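Local coordinates for protein 3-keto-5-aminohexanoate cleavage enzyme (PDB 3E49) that probably cleaves 3-keto-5-aminohexanoate or a related beta-keto acid, using a zinc ion held in a TIM-barrel fold, at residues N253-V256 with G257-S261. Numbering follows the deposited sequence.
With ZN (zinc ion), chain E.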
loop_
_atom_site.group_PDB
_atom_site.type_symbol
_atom_site.label_atom_id
_atom_site.label_comp_id
_atom_site.label_asym_id
_atom_site.label_seq_id
_atom_site.Cartn_x
_atom_site.Cartn_y
_atom_site.Cartn_z
ATOM N N ASN A 253 -15.971 4.715 11.150
ATOM C CA ASN A 253 -16.619 4.744 12.436
ATOM C C ASN A 253 -15.647 4.210 13.453
ATOM O O ASN A 253 -14.609 3.689 13.078
ATOM C CB ASN A 253 -17.903 3.965 12.339
ATOM C CG ASN A 253 -18.793 4.571 11.293
ATOM O OD1 ASN A 253 -19.306 5.683 11.482
ATOM N ND2 ASN A 253 -18.932 3.889 10.162
ATOM N N VAL A 254 -15.949 4.360 14.736
ATOM C CA VAL A 254 -14.941 4.043 15.765
ATOM C C VAL A 254 -15.442 3.172 16.918
ATOM O O VAL A 254 -16.591 3.263 17.313
ATOM C CB VAL A 254 -14.396 5.362 16.345
ATOM C CG1 VAL A 254 -13.745 6.209 15.227
ATOM C CG2 VAL A 254 -15.528 6.184 17.058
ATOM N N ARG A 255 -14.557 2.390 17.510
ATOM C CA ARG A 255 -14.906 1.552 18.654
ATOM C C ARG A 255 -13.951 1.829 19.771
ATOM O O ARG A 255 -12.735 1.838 19.560
ATOM C CB ARG A 255 -14.916 0.061 18.332
ATOM C CG ARG A 255 -15.125 -0.829 19.517
ATOM C CD ARG A 255 -15.457 -2.206 19.122
ATOM N NE ARG A 255 -15.201 -3.126 20.218
ATOM C CZ ARG A 255 -15.464 -4.419 20.206
ATOM N NH1 ARG A 255 -16.115 -4.981 19.208
ATOM N NH2 ARG A 255 -15.100 -5.148 21.232
ATOM N N VAL A 256 -14.524 2.090 20.940
ATOM C CA VAL A 256 -13.757 2.299 22.162
ATOM C C VAL A 256 -14.315 1.348 23.250
ATOM O O VAL A 256 -15.202 0.548 22.979
ATOM C CB VAL A 256 -13.718 3.781 22.606
ATOM C CG1 VAL A 256 -13.058 4.650 21.508
ATOM C CG2 VAL A 256 -15.119 4.327 22.938
ATOM N N GLY A 257 -13.778 1.436 24.462
ATOM C CA GLY A 257 -14.252 0.622 25.583
ATOM C C GLY A 257 -13.216 -0.126 26.377
ATOM O O GLY A 257 -12.193 -0.511 25.845
ATOM N N LEU A 258 -13.535 -0.380 27.647
ATOM C CA LEU A 258 -12.655 -1.104 28.580
ATOM C C LEU A 258 -12.472 -2.568 28.217
ATOM O O LEU A 258 -11.481 -3.218 28.637
ATOM C CB LEU A 258 -13.117 -0.912 30.049
ATOM C CG LEU A 258 -12.692 0.345 30.834
ATOM C CD1 LEU A 258 -12.734 1.611 30.072
ATOM C CD2 LEU A 258 -13.555 0.471 32.135
ATOM N N GLU A 259 -13.377 -3.090 27.392
ATOM C CA GLU A 259 -13.192 -4.424 26.844
ATOM C C GLU A 259 -11.864 -4.498 26.056
ATOM O O GLU A 259 -11.185 -5.495 26.103
ATOM C CB GLU A 259 -14.310 -4.781 25.866
ATOM C CG GLU A 259 -13.989 -5.998 25.020
ATOM C CD GLU A 259 -15.153 -6.669 24.344
ATOM O OE1 GLU A 259 -16.336 -6.378 24.655
ATOM O OE2 GLU A 259 -14.837 -7.519 23.486
ATOM N N ASP A 260 -11.594 -3.421 25.311
ATOM C CA ASP A 260 -10.500 -3.298 24.336
ATOM C C ASP A 260 -9.238 -2.656 24.882
ATOM O O ASP A 260 -8.143 -3.029 24.478
ATOM C CB ASP A 260 -10.984 -2.449 23.150
ATOM C CG ASP A 260 -12.269 -2.995 22.494
ATOM O OD1 ASP A 260 -12.541 -4.212 22.566
ATOM O OD2 ASP A 260 -13.038 -2.211 21.906
ATOM N N SER A 261 -9.385 -1.682 25.767
ATOM C CA SER A 261 -8.264 -0.985 26.386
ATOM C C SER A 261 -8.606 -0.588 27.797
ATOM O O SER A 261 -9.676 -0.032 28.048
ATOM C CB SER A 261 -7.893 0.304 25.656
ATOM O OG SER A 261 -6.755 0.899 26.309
HETATM ZN ZN ZN E . -16.498 -8.583 22.546
HETATM O O HOH W 1 -17.124 -10.326 21.062
HETATM O O HOH W 2 -15.203 -8.281 20.555
#
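At the C-terminal end of the TIM-barrel strands, where the zinc sits, Arg255 of strand 253-256 meets Glu259 and Asp260 of the following turn in a salt-bridge network. With CG anti to the backbone N (chi1 174°), the extended arginine carries its guanidinium alongside the turn, edge towards both acids. It takes Asp260 side-on: NE donates to OD2 of Asp260 at 2.9 Å and NH2 of Arg255 to Asp260 OD1 at 3.0 Å. Both oxygens use their syn lone pairs, but the guanidinium and carboxylate planes are 32° apart, and the oxygens sit tilted from the guanidinium plane. The short aspartate suits this place, since the turn itself brings its carboxylate close. Gly257 O accepts from the backbone N of both Asp260 and Ser261; the positive phi of Gly257 (130°), readily adopted without a side chain, lets the chain turn. The longer Glu259 reaches zinc through OE2 at 2.2 Å; His50, His52 and two waters complete the site. That OE2 lies in the guanidinium plane, 3.3 Å from Arg255 NH2, its carboxylate nearly perpendicular, in a long ion pair. NH1 of Arg255 forms a salt bridge with Glu170. Held by Asp260 and Glu170, the arginine probably steadies Glu259 and tempers the negative charge it brings to zinc.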